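Local coordinates for protein MIP07328p (Drosophila melanogaster, PDB 6FKK) that probably acts as an axon guidance cue, a chemorepellent semaphorin that binds receptors on other cells, here represented by its extracellular sema and PSI domains, at residues 196-201 / 271-276; 284-289 / 301-306; 386-391 / 451-456; 86-91 / 153-158. One frame throughout, in Å; residues are numbered along the deposited sequence.

Interaction 1. Residues 196-201 / 271-276; sequences DFVGAI and QAISPI. With NAG (2-acetamido-2-deoxy-beta-D-glucopyranose), chain E.
Ile-273 sets CG1 between its backbone N and carbonyl carbon (chi1 66°) and then extends, which carries CD1 up to the backbone of Gly-199, 3.8 Å from that residue's CA. The same methyl meets CG1 of Ile-201 tip to tip, while the other branch, CG2 of Ile-273, lies 4.0 Å from CG2 of Val-198. Farther along, Ile-201 holds CG2 opposite its own backbone N and lays it 3.5 Å from CG1 of Ile-276, the two side chains slanting across one another. The two strands run parallel, at 1°, yet their axes stay 6.0 Å apart, and apolar side chains and backbone carry the contact between the two segments. This is the join between the inner strands of adjacent blades in the sema beta-propeller. Val-198 and Gly-199 both pair with Phe-210 of strand 206-214, a classic beta bulge. At the start of the strand Asp-196 OD1 comes 3.5 Å from O7 of the glycan NAG, a meeting of two acceptors. With an alanine in place of Asp-196, Arg-212 would probably lose the weak, long ion pair it makes with OD2, and a gap would be likely to open beside the sugar.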
loop_
_atom_site.group_PDB
_atom_site.type_symbol
_atom_site.label_atom_id
_atom_site.label_comp_id
_atom_site.label_asym_id
_atom_site.label_seq_id
_atom_site.Cartn_x
_atom_site.Cartn_y
_atom_site.Cartn_z
ATOM N N ASP A 196 -8.903 9.672 2.241
ATOM C CA ASP A 196 -8.940 8.526 1.337
ATOM C C ASP A 196 -7.846 7.569 1.788
ATOM O O ASP A 196 -6.655 7.869 1.643
ATOM C CB ASP A 196 -8.741 8.949 -0.119
ATOM C CG ASP A 196 -9.891 9.786 -0.652
ATOM O OD1 ASP A 196 -10.848 10.052 0.106
ATOM O OD2 ASP A 196 -9.837 10.181 -1.836
ATOM N N PHE A 197 -8.243 6.429 2.346
ATOM C CA PHE A 197 -7.289 5.495 2.923
ATOM C C PHE A 197 -6.663 4.618 1.846
ATOM O O PHE A 197 -7.307 4.249 0.860
ATOM C CB PHE A 197 -7.966 4.626 3.982
ATOM C CG PHE A 197 -8.551 5.409 5.122
ATOM C CD1 PHE A 197 -7.779 5.731 6.225
ATOM C CD2 PHE A 197 -9.872 5.828 5.089
ATOM C CE1 PHE A 197 -8.312 6.453 7.275
ATOM C CE2 PHE A 197 -10.411 6.551 6.136
ATOM C CZ PHE A 197 -9.630 6.865 7.231
ATOM N N VAL A 198 -5.389 4.284 2.047
ATOM C CA VAL A 198 -4.635 3.483 1.089
ATOM C C VAL A 198 -4.054 2.215 1.696
ATOM O O VAL A 198 -3.536 1.375 0.945
ATOM C CB VAL A 198 -3.508 4.305 0.424
ATOM C CG1 VAL A 198 -4.050 5.608 -0.149
ATOM C CG2 VAL A 198 -2.385 4.567 1.413
ATOM N N GLY A 199 -4.107 2.042 3.015
ATOM C CA GLY A 199 -3.576 0.830 3.612
ATOM C C GLY A 199 -3.526 0.828 5.126
ATOM O O GLY A 199 -3.607 1.880 5.767
ATOM N N ALA A 200 -3.388 -0.362 5.708
ATOM C CA ALA A 200 -3.303 -0.526 7.151
ATOM C C ALA A 200 -2.340 -1.662 7.459
ATOM O O ALA A 200 -2.470 -2.754 6.899
ATOM C CB ALA A 200 -4.680 -0.811 7.762
ATOM N N ILE A 201 -1.374 -1.403 8.340
ATOM C CA ILE A 201 -0.349 -2.378 8.693
ATOM C C ILE A 201 -0.311 -2.530 10.207
ATOM O O ILE A 201 -0.311 -1.532 10.937
ATOM C CB ILE A 201 1.042 -1.972 8.172
ATOM C CG1 ILE A 201 0.987 -1.568 6.696
ATOM C CG2 ILE A 201 2.015 -3.117 8.366
ATOM C CD1 ILE A 201 0.785 -2.728 5.748
ATOM N N GLN A 271 -0.750 7.174 -2.838
ATOM C CA GLN A 271 -1.661 6.445 -3.712
ATOM C C GLN A 271 -1.691 4.959 -3.385
ATOM O O GLN A 271 -2.721 4.303 -3.570
ATOM C CB GLN A 271 -1.270 6.651 -5.178
ATOM C CG GLN A 271 -1.391 8.086 -5.665
ATOM C CD GLN A 271 -2.829 8.557 -5.738
ATOM O OE1 GLN A 271 -3.736 7.773 -6.020
ATOM N NE2 GLN A 271 -3.046 9.840 -5.477
ATOM N N ALA A 272 -0.573 4.420 -2.905
ATOM C CA ALA A 272 -0.477 3.000 -2.595
ATOM C C ALA A 272 0.717 2.760 -1.685
ATOM O O ALA A 272 1.679 3.532 -1.684
ATOM C CB ALA A 272 -0.344 2.153 -3.865
ATOM N N ILE A 273 0.642 1.675 -0.913
ATOM C CA ILE A 273 1.748 1.228 -0.079
ATOM C C ILE A 273 1.926 -0.272 -0.265
ATOM O O ILE A 273 1.029 -0.982 -0.725
ATOM C CB ILE A 273 1.544 1.551 1.417
ATOM C CG1 ILE A 273 0.362 0.758 1.980
ATOM C CG2 ILE A 273 1.351 3.046 1.625
ATOM C CD1 ILE A 273 0.250 0.822 3.488
ATOM N N SER A 274 3.102 -0.742 0.094
ATOM C CA SER A 274 3.447 -2.150 0.102
ATOM C C SER A 274 3.426 -2.680 1.526
ATOM O O SER A 274 3.424 -1.905 2.487
ATOM C CB SER A 274 4.836 -2.356 -0.509
ATOM O OG SER A 274 5.839 -1.813 0.334
ATOM N N PRO A 275 3.397 -4.000 1.709
ATOM C CA PRO A 275 3.571 -4.553 3.057
ATOM C C PRO A 275 4.939 -4.187 3.611
ATOM O O PRO A 275 5.825 -3.712 2.896
ATOM C CB PRO A 275 3.436 -6.066 2.849
ATOM C CG PRO A 275 2.676 -6.209 1.578
ATOM C CD PRO A 275 3.084 -5.048 0.722
ATOM N N ILE A 276 5.112 -4.410 4.915
ATOM C CA ILE A 276 6.405 -4.139 5.528
ATOM C C ILE A 276 7.451 -5.055 4.915
ATOM O O ILE A 276 7.302 -6.284 4.906
ATOM C CB ILE A 276 6.337 -4.307 7.052
ATOM C CG1 ILE A 276 5.479 -3.204 7.669
ATOM C CG2 ILE A 276 7.736 -4.272 7.649
ATOM C CD1 ILE A 276 5.515 -3.187 9.180
HETATM C C1 NAG E . -14.189 7.515 0.506
HETATM C C2 NAG E . -15.376 8.145 -0.250
HETATM C C3 NAG E . -15.480 9.646 0.024
HETATM C C4 NAG E . -15.458 9.930 1.519
HETATM C C5 NAG E . -14.215 9.302 2.131
HETATM C C6 NAG E . -14.125 9.503 3.627
HETATM C C7 NAG E . -14.323 8.377 -2.475
HETATM C C8 NAG E . -14.412 7.994 -3.921
HETATM N N2 NAG E . -15.286 7.887 -1.680
HETATM O O3 NAG E . -16.689 10.139 -0.541
HETATM O O4 NAG E . -15.443 11.334 1.751
HETATM O O5 NAG E . -14.241 7.887 1.897
HETATM O O6 NAG E . -14.624 10.777 4.010
HETATM O O7 NAG E . -13.419 9.093 -2.050
#

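Interaction 2. Residues 284-289 / 301-306; sequences LIYAVF and VCAFNV
Ile-285 and Phe-304 exchange two backbone hydrogen bonds, Ile-285 N to Phe-304 O and Phe-304 N to Ile-285 O, both 2.9 Å. Two residues on, Ala-287 and Cys-302 do the same: Ala-287 N reaches Cys-302 O at 2.8 Å, and Cys-302 N reaches Ala-287 O at 3.0 Å. Each of these four carbonyls also takes a CA-H...O contact from the opposite strand, so it is gripped twice. On 284-289, Tyr-286 and Val-288 turn their backbone polar atoms to strand 265-279: Tyr-286 N is met by Ser-274 OG, and Val-288 bonds with Gln-271 and Ala-272. Among the side chains, Tyr-286 OH is satisfied by Asp-404 OD2, and Asn-305 OD1 caps Asp-307 N at the start of helix 306-312. CB of Ala-303 sits over one face of the Tyr-286 ring, 4.1 Å from its centroid. Beside Cys-302, on the face that also carries Ala-287, Phe-289 and Phe-304 meet rim to rim with planes at 58°, CZ of Phe-289 lying 3.6 Å from CE1 of Phe-304. Cys-302 puts its CB against CE1 of Phe-289 at 3.9 Å, and with SG anti to the carbonyl carbon (chi1 -82°) its sulfur lies obliquely to that ring and continues into the disulfide with Cys-257. Alternating hydrogen-bonded and non-hydrogen-bonded pairs of this kind make an antiparallel beta hairpin, 282-290 with 298-305, here two consecutive strands in one blade of the sema propeller.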
loop_
_atom_site.group_PDB
_atom_site.type_symbol
_atom_site.label_atom_id
_atom_site.label_comp_id
_atom_site.label_asym_id
_atom_site.label_seq_id
_atom_site.Cartn_x
_atom_site.Cartn_y
_atom_site.Cartn_z
ATOM N N LEU A 284 11.041 -1.684 6.154
ATOM C CA LEU A 284 10.721 -0.621 5.214
ATOM C C LEU A 284 9.282 -0.732 4.733
ATOM O O LEU A 284 8.706 -1.822 4.674
ATOM C CB LEU A 284 11.661 -0.654 4.005
ATOM C CG LEU A 284 12.880 0.270 4.021
ATOM C CD1 LEU A 284 13.644 0.168 5.336
ATOM C CD2 LEU A 284 13.787 -0.047 2.840
ATOM N N ILE A 285 8.711 0.419 4.384
ATOM C CA ILE A 285 7.410 0.507 3.731
ATOM C C ILE A 285 7.579 1.381 2.498
ATOM O O ILE A 285 7.930 2.562 2.614
ATOM C CB ILE A 285 6.325 1.083 4.658
ATOM C CG1 ILE A 285 5.998 0.102 5.786
ATOM C CG2 ILE A 285 5.070 1.412 3.866
ATOM C CD1 ILE A 285 4.863 0.560 6.679
ATOM N N TYR A 286 7.349 0.803 1.323
ATOM C CA TYR A 286 7.430 1.540 0.071
ATOM C C TYR A 286 6.057 2.083 -0.300
ATOM O O TYR A 286 5.050 1.376 -0.202
ATOM C CB TYR A 286 7.962 0.646 -1.049
ATOM C CG TYR A 286 9.385 0.174 -0.847
ATOM C CD1 TYR A 286 9.668 -0.917 -0.036
ATOM C CD2 TYR A 286 10.445 0.811 -1.476
ATOM C CE1 TYR A 286 10.965 -1.355 0.146
ATOM C CE2 TYR A 286 11.745 0.380 -1.299
ATOM C CZ TYR A 286 11.999 -0.702 -0.488
ATOM O OH TYR A 286 13.293 -1.134 -0.310
ATOM N N ALA A 287 6.024 3.342 -0.728
ATOM C CA ALA A 287 4.771 4.008 -1.047
ATOM C C ALA A 287 4.904 4.777 -2.351
ATOM O O ALA A 287 6.000 5.174 -2.755
ATOM C CB ALA A 287 4.335 4.955 0.076
ATOM N N VAL A 288 3.762 4.987 -3.002
ATOM C CA VAL A 288 3.676 5.719 -4.259
ATOM C C VAL A 288 2.953 7.033 -4.005
ATOM O O VAL A 288 1.870 7.046 -3.408
ATOM C CB VAL A 288 2.954 4.894 -5.337
ATOM C CG1 VAL A 288 2.632 5.763 -6.536
ATOM C CG2 VAL A 288 3.809 3.712 -5.746
ATOM N N PHE A 289 3.548 8.133 -4.459
ATOM C CA PHE A 289 2.994 9.466 -4.277
ATOM C C PHE A 289 2.832 10.156 -5.624
ATOM O O PHE A 289 3.655 9.975 -6.527
ATOM C CB PHE A 289 3.890 10.326 -3.377
ATOM C CG PHE A 289 4.022 9.818 -1.971
ATOM C CD1 PHE A 289 4.883 8.775 -1.672
ATOM C CD2 PHE A 289 3.305 10.406 -0.941
ATOM C CE1 PHE A 289 5.013 8.316 -0.377
ATOM C CE2 PHE A 289 3.431 9.951 0.358
ATOM C CZ PHE A 289 4.285 8.904 0.640
ATOM N N VAL A 301 8.187 7.430 -5.940
ATOM C CA VAL A 301 8.223 6.295 -5.026
ATOM C C VAL A 301 9.140 6.664 -3.870
ATOM O O VAL A 301 10.320 6.968 -4.078
ATOM C CB VAL A 301 8.710 5.012 -5.715
ATOM C CG1 VAL A 301 8.908 3.913 -4.685
ATOM C CG2 VAL A 301 7.723 4.575 -6.780
ATOM N N CYS A 302 8.598 6.640 -2.656
ATOM C CA CYS A 302 9.378 6.865 -1.449
ATOM C C CYS A 302 9.291 5.644 -0.547
ATOM O O CYS A 302 8.284 4.929 -0.530
ATOM C CB CYS A 302 8.902 8.105 -0.679
ATOM S SG CYS A 302 9.526 9.694 -1.288
ATOM N N ALA A 303 10.362 5.415 0.204
ATOM C CA ALA A 303 10.418 4.355 1.199
ATOM C C ALA A 303 10.582 4.982 2.574
ATOM O O ALA A 303 11.300 5.973 2.733
ATOM C CB ALA A 303 11.569 3.386 0.920
ATOM N N PHE A 304 9.910 4.406 3.564
ATOM C CA PHE A 304 9.942 4.924 4.922
ATOM C C PHE A 304 10.358 3.823 5.882
ATOM O O PHE A 304 9.907 2.680 5.762
ATOM C CB PHE A 304 8.582 5.491 5.327
ATOM C CG PHE A 304 8.172 6.695 4.533
ATOM C CD1 PHE A 304 7.464 6.557 3.350
ATOM C CD2 PHE A 304 8.494 7.967 4.971
ATOM C CE1 PHE A 304 7.085 7.667 2.620
ATOM C CE2 PHE A 304 8.117 9.080 4.248
ATOM C CZ PHE A 304 7.413 8.930 3.070
ATOM N N ASN A 305 11.223 4.173 6.833
ATOM C CA ASN A 305 11.659 3.230 7.854
ATOM C C ASN A 305 10.613 3.165 8.961
ATOM O O ASN A 305 10.187 4.200 9.484
ATOM C CB ASN A 305 13.018 3.648 8.417
ATOM C CG ASN A 305 13.689 2.547 9.225
ATOM O OD1 ASN A 305 13.025 1.733 9.868
ATOM N ND2 ASN A 305 15.017 2.523 9.199
ATOM N N VAL A 306 10.193 1.945 9.307
ATOM C CA VAL A 306 9.168 1.770 10.334
ATOM C C VAL A 306 9.642 2.322 11.671
ATOM O O VAL A 306 8.841 2.836 12.461
ATOM C CB VAL A 306 8.771 0.283 10.437
ATOM C CG1 VAL A 306 7.719 0.073 11.521
ATOM C CG2 VAL A 306 8.263 -0.215 9.094
#

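Interaction 3. Residues 386-391 / 451-456; sequences LTAIAV and RELVIS
The flat group that matters between Ile-455 and Val-391 is a peptide carbonyl: CD1 of Ile-455 stands over the face of the Val-391 carbonyl, 3.5 Å from Val-391 O and as near its carbon. Two more carbonyls are approached by carbon: CB of Ala-388 lies 4.0 Å from Arg-451 O, and CB of Leu-453 comes near Ile-389 O. The guanidinium of Arg-451 faces a different partner, its NH2 forming a salt bridge with Asp-467. Between these points the side chains mesh. CB of Ala-390 is held between the two large residues, 3.7 Å from CB of Leu-453 and 3.7 Å from CD1 of Ile-455. Two residues earlier, CB of Ala-388 takes CG of Leu-453 at 3.8 Å. Leu-453 places CG opposite its carbonyl carbon (chi1 -68°), which lets CB serve one alanine and CG the other. The strand axes lie 5.7 Å apart and nearly parallel, at 14°, as befits inner strands of neighbouring blades of the propeller. Both carry a classic beta bulge near the start, Thr-387 and Ala-388 against Gly-409, Arg-451 and Glu-452 against Val-465. Thr-387 OG1 bonds to the carbonyl O of Ile-450, just before 451-456, and ties the two blades. The backbone polar groups here are spent mainly on each blade's own second strand, so between the two segments the join rests on aliphatic carbon packing, and small alanines opposite a leucine and an isoleucine probably let the strands come so close.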
loop_
_atom_site.group_PDB
_atom_site.type_symbol
_atom_site.label_atom_id
_atom_site.label_comp_id
_atom_site.label_asym_id
_atom_site.label_seq_id
_atom_site.Cartn_x
_atom_site.Cartn_y
_atom_site.Cartn_z
ATOM N N LEU A 386 1.991 6.931 -11.493
ATOM C CA LEU A 386 2.158 5.655 -10.813
ATOM C C LEU A 386 0.968 5.378 -9.905
ATOM O O LEU A 386 0.399 6.291 -9.301
ATOM C CB LEU A 386 3.449 5.643 -9.998
ATOM C CG LEU A 386 4.768 5.802 -10.760
ATOM C CD1 LEU A 386 5.942 5.726 -9.797
ATOM C CD2 LEU A 386 4.912 4.761 -11.861
ATOM N N THR A 387 0.591 4.097 -9.810
ATOM C CA THR A 387 -0.630 3.720 -9.097
ATOM C C THR A 387 -0.439 2.553 -8.134
ATOM O O THR A 387 -1.145 2.477 -7.121
ATOM C CB THR A 387 -1.745 3.376 -10.095
ATOM O OG1 THR A 387 -1.315 2.311 -10.953
ATOM C CG2 THR A 387 -2.113 4.592 -10.938
ATOM N N ALA A 388 0.492 1.643 -8.414
ATOM C CA ALA A 388 0.664 0.432 -7.622
ATOM C C ALA A 388 2.130 0.260 -7.244
ATOM O O ALA A 388 3.020 0.916 -7.790
ATOM C CB ALA A 388 0.160 -0.807 -8.377
ATOM N N ILE A 389 2.376 -0.649 -6.301
ATOM C CA ILE A 389 3.716 -0.863 -5.763
ATOM C C ILE A 389 3.824 -2.306 -5.290
ATOM O O ILE A 389 2.860 -2.881 -4.775
ATOM C CB ILE A 389 4.014 0.137 -4.623
ATOM C CG1 ILE A 389 5.438 -0.039 -4.088
ATOM C CG2 ILE A 389 2.989 -0.003 -3.511
ATOM C CD1 ILE A 389 6.490 0.649 -4.924
ATOM N N ALA A 390 5.002 -2.893 -5.485
ATOM C CA ALA A 390 5.316 -4.229 -4.998
ATOM C C ALA A 390 6.830 -4.373 -4.985
ATOM O O ALA A 390 7.526 -3.753 -5.794
ATOM C CB ALA A 390 4.672 -5.320 -5.861
ATOM N N VAL A 391 7.335 -5.183 -4.058
ATOM C CA VAL A 391 8.771 -5.304 -3.824
ATOM C C VAL A 391 9.159 -6.774 -3.764
ATOM O O VAL A 391 8.488 -7.575 -3.104
ATOM C CB VAL A 391 9.197 -4.594 -2.522
ATOM C CG1 VAL A 391 10.690 -4.763 -2.289
ATOM C CG2 VAL A 391 8.828 -3.125 -2.566
ATOM N N ARG A 451 -4.414 -1.489 -10.709
ATOM C CA ARG A 451 -4.920 -1.261 -9.361
ATOM C C ARG A 451 -3.989 -1.821 -8.287
ATOM O O ARG A 451 -3.709 -1.143 -7.293
ATOM C CB ARG A 451 -6.319 -1.872 -9.221
ATOM C CG ARG A 451 -7.369 -1.232 -10.120
ATOM C CD ARG A 451 -7.727 0.166 -9.644
ATOM N NE ARG A 451 -8.793 0.763 -10.445
ATOM C CZ ARG A 451 -8.600 1.693 -11.375
ATOM N NH1 ARG A 451 -7.378 2.143 -11.620
ATOM N NH2 ARG A 451 -9.628 2.180 -12.055
ATOM N N GLU A 452 -3.503 -3.048 -8.466
ATOM C CA GLU A 452 -2.655 -3.692 -7.475
ATOM C C GLU A 452 -1.599 -4.540 -8.171
ATOM O O GLU A 452 -1.702 -4.846 -9.362
ATOM C CB GLU A 452 -3.473 -4.562 -6.511
ATOM C CG GLU A 452 -4.240 -3.783 -5.454
ATOM C CD GLU A 452 -5.338 -4.607 -4.811
ATOM O OE1 GLU A 452 -5.983 -5.397 -5.531
ATOM O OE2 GLU A 452 -5.554 -4.468 -3.588
ATOM N N LEU A 453 -0.576 -4.918 -7.405
ATOM C CA LEU A 453 0.486 -5.801 -7.873
ATOM C C LEU A 453 0.760 -6.849 -6.807
ATOM O O LEU A 453 0.944 -6.510 -5.634
ATOM C CB LEU A 453 1.769 -5.025 -8.186
ATOM C CG LEU A 453 1.742 -4.063 -9.375
ATOM C CD1 LEU A 453 3.106 -3.420 -9.572
ATOM C CD2 LEU A 453 1.297 -4.786 -10.635
ATOM N N VAL A 454 0.785 -8.115 -7.216
ATOM C CA VAL A 454 1.038 -9.239 -6.323
ATOM C C VAL A 454 2.245 -9.998 -6.850
ATOM O O VAL A 454 2.337 -10.270 -8.053
ATOM C CB VAL A 454 -0.186 -10.167 -6.212
ATOM C CG1 VAL A 454 0.054 -11.239 -5.158
ATOM C CG2 VAL A 454 -1.430 -9.360 -5.889
ATOM N N ILE A 455 3.161 -10.347 -5.951
ATOM C CA ILE A 455 4.422 -10.977 -6.314
ATOM C C ILE A 455 4.446 -12.391 -5.754
ATOM O O ILE A 455 4.254 -12.593 -4.548
ATOM C CB ILE A 455 5.623 -10.169 -5.801
ATOM C CG1 ILE A 455 5.832 -8.919 -6.660
ATOM C CG2 ILE A 455 6.873 -11.031 -5.776
ATOM C CD1 ILE A 455 7.068 -8.131 -6.285
ATOM N N SER A 456 4.689 -13.364 -6.629
ATOM C CA SER A 456 4.935 -14.753 -6.246
ATOM C C SER A 456 6.358 -15.089 -6.680
ATOM O O SER A 456 6.613 -15.327 -7.865
ATOM C CB SER A 456 3.920 -15.695 -6.883
ATOM O OG SER A 456 4.225 -17.045 -6.568
#

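Interaction 4. Residues 86-91 / 153-158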
loop_
_atom_site.group_PDB
_atom_site.type_symbol
_atom_site.label_atom_id
_atom_site.label_comp_id
_atom_site.label_asym_id
_atom_site.label_seq_id
_atom_site.Cartn_x
_atom_site.Cartn_y
_atom_site.Cartn_z
ATOM N N LEU A 86 -17.601 -7.727 -2.569
ATOM C CA LEU A 86 -16.921 -8.221 -1.379
ATOM C C LEU A 86 -15.589 -7.502 -1.209
ATOM O O LEU A 86 -14.807 -7.390 -2.160
ATOM C CB LEU A 86 -16.709 -9.733 -1.468
ATOM C CG LEU A 86 -17.931 -10.603 -1.156
ATOM C CD1 LEU A 86 -18.894 -10.670 -2.334
ATOM C CD2 LEU A 86 -17.501 -11.998 -0.732
ATOM N N ARG A 87 -15.334 -7.011 0.003
ATOM C CA ARG A 87 -14.185 -6.148 0.242
ATOM C C ARG A 87 -13.405 -6.464 1.510
ATOM O O ARG A 87 -12.370 -5.830 1.739
ATOM C CB ARG A 87 -14.633 -4.677 0.291
ATOM C CG ARG A 87 -14.991 -4.085 -1.061
ATOM C CD ARG A 87 -13.750 -3.908 -1.919
ATOM N NE ARG A 87 -14.048 -3.294 -3.209
ATOM C CZ ARG A 87 -14.250 -3.975 -4.331
ATOM N NH1 ARG A 87 -14.189 -5.299 -4.326
ATOM N NH2 ARG A 87 -14.513 -3.330 -5.459
ATOM N N VAL A 88 -13.858 -7.399 2.345
ATOM C CA VAL A 88 -13.200 -7.689 3.617
ATOM C C VAL A 88 -13.126 -9.199 3.797
ATOM O O VAL A 88 -14.157 -9.881 3.776
ATOM C CB VAL A 88 -13.932 -7.052 4.813
ATOM C CG1 VAL A 88 -13.263 -7.455 6.117
ATOM C CG2 VAL A 88 -13.969 -5.538 4.679
ATOM N N TYR A 89 -11.914 -9.721 3.983
ATOM C CA TYR A 89 -11.695 -11.126 4.295
ATOM C C TYR A 89 -10.714 -11.245 5.451
ATOM O O TYR A 89 -9.737 -10.494 5.529
ATOM C CB TYR A 89 -11.163 -11.909 3.085
ATOM C CG TYR A 89 -10.553 -13.246 3.459
ATOM C CD1 TYR A 89 -11.354 -14.332 3.784
ATOM C CD2 TYR A 89 -9.173 -13.417 3.497
ATOM C CE1 TYR A 89 -10.799 -15.553 4.133
ATOM C CE2 TYR A 89 -8.612 -14.633 3.845
ATOM C CZ TYR A 89 -9.428 -15.697 4.161
ATOM O OH TYR A 89 -8.871 -16.907 4.506
ATOM N N ALA A 90 -10.975 -12.199 6.342
ATOM C CA ALA A 90 -10.090 -12.453 7.469
ATOM C C ALA A 90 -10.294 -13.884 7.942
ATOM O O ALA A 90 -11.430 -14.352 8.047
ATOM C CB ALA A 90 -10.346 -11.470 8.617
ATOM N N LEU A 91 -9.187 -14.571 8.218
ATOM C CA LEU A 91 -9.218 -15.926 8.764
ATOM C C LEU A 91 -9.171 -15.808 10.284
ATOM O O LEU A 91 -8.112 -15.564 10.866
ATOM C CB LEU A 91 -8.059 -16.754 8.220
ATOM C CG LEU A 91 -7.921 -18.203 8.693
ATOM C CD1 LEU A 91 -9.139 -19.017 8.302
ATOM C CD2 LEU A 91 -6.653 -18.827 8.127
ATOM N N SER A 153 -11.058 2.948 1.061
ATOM C CA SER A 153 -11.055 2.441 2.426
ATOM C C SER A 153 -10.236 1.160 2.517
ATOM O O SER A 153 -10.082 0.430 1.533
ATOM C CB SER A 153 -12.487 2.183 2.920
ATOM O OG SER A 153 -13.151 1.238 2.100
ATOM N N THR A 154 -9.720 0.888 3.717
ATOM C CA THR A 154 -8.858 -0.261 3.963
ATOM C C THR A 154 -9.192 -0.855 5.328
ATOM O O THR A 154 -10.044 -0.343 6.062
ATOM C CB THR A 154 -7.377 0.132 3.884
ATOM O OG1 THR A 154 -6.566 -1.050 3.890
ATOM C CG2 THR A 154 -6.996 1.008 5.071
ATOM N N TYR A 155 -8.510 -1.946 5.671
ATOM C CA TYR A 155 -8.747 -2.624 6.938
ATOM C C TYR A 155 -7.515 -3.440 7.298
ATOM O O TYR A 155 -6.576 -3.570 6.510
ATOM C CB TYR A 155 -9.987 -3.522 6.871
ATOM C CG TYR A 155 -9.793 -4.769 6.034
ATOM C CD1 TYR A 155 -9.932 -4.731 4.653
ATOM C CD2 TYR A 155 -9.468 -5.984 6.625
ATOM C CE1 TYR A 155 -9.753 -5.868 3.885
ATOM C CE2 TYR A 155 -9.288 -7.126 5.864
ATOM C CZ TYR A 155 -9.432 -7.062 4.495
ATOM O OH TYR A 155 -9.252 -8.196 3.734
ATOM N N ALA A 156 -7.541 -4.005 8.505
ATOM C CA ALA A 156 -6.461 -4.860 8.980
ATOM C C ALA A 156 -6.971 -5.686 10.151
ATOM O O ALA A 156 -7.518 -5.130 11.109
ATOM C CB ALA A 156 -5.241 -4.033 9.398
ATOM N N PHE A 157 -6.793 -7.003 10.071
ATOM C CA PHE A 157 -7.224 -7.927 11.116
ATOM C C PHE A 157 -6.023 -8.244 12.000
ATOM O O PHE A 157 -5.118 -8.978 11.589
ATOM C CB PHE A 157 -7.815 -9.196 10.503
ATOM C CG PHE A 157 -8.586 -10.041 11.478
ATOM C CD1 PHE A 157 -9.910 -9.755 11.765
ATOM C CD2 PHE A 157 -7.991 -11.128 12.098
ATOM C CE1 PHE A 157 -10.625 -10.532 12.658
ATOM C CE2 PHE A 157 -8.701 -11.911 12.990
ATOM C CZ PHE A 157 -10.019 -11.612 13.270
ATOM N N ALA A 158 -6.019 -7.697 13.216
ATOM C CA ALA A 158 -4.886 -7.807 14.124
ATOM C C ALA A 158 -5.347 -8.339 15.473
ATOM O O ALA A 158 -6.259 -7.777 16.087
ATOM C CB ALA A 158 -4.192 -6.453 14.302
#
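Between two neighbouring blades of the sema propeller, Tyr-155 on one inner strand reaches across to Val-88 and Tyr-89 on the next. Its ring is brought there by CG standing between the backbone N and carbonyl carbon (chi1 72°). The hydroxyl then donates to Tyr-89 O at 3.0 Å, lying in the carbonyl plane on a lone pair, with a C=O...O angle of 124°. CG1 of Val-88 lies over the centre of one face of the Tyr-155 ring, a CH-pi contact 4.0 Å from the centroid, and Arg-87 O approaches CE1 of that ring at 3.4 Å. Farther along, CB of Ala-90 sits over one face of the Phe-157 ring, 3.6 Å from CD1. A phenylalanine in place of Tyr-155 would probably leave Tyr-89 O without its side-chain donor and the two blades less firmly tied. Strands 86-91 and 154-158 run alongside at 10° with axes 7.9 Å apart, the wide spacing bridged by these rings. Beside 86-91 in its own sheet runs 97-101, where Arg-87 and Val-88 share Cys-100 in a classic beta bulge; Tyr-89 leans on strand 29-33 and a NAG, and Thr-154 and Ala-156 pack against strand 196-203.

Along the chain the contacts come as interaction 4, then 1, 2 and 3, all within the sema domain. Interactions 4, 1 and 3 each join inner strands of different blades, whereas interaction 2 is a hairpin inside one blade. Interaction 1 touches all the others: its centre lies about 13 Å from interaction 4, about 10 Å from interaction 2 and about 11 Å from interaction 3. Strands 265-279 and 282-290 are neighbours in one sheet, linking 1 to 2, and Tyr-286 and Val-288 pack on 386-391, linking 2 to 3. Interactions 2 and 4 are about 22 Å apart, centre to centre, without touching. The three joins sample blade boundaries around the propeller, and the hairpin adds a contact inside one blade.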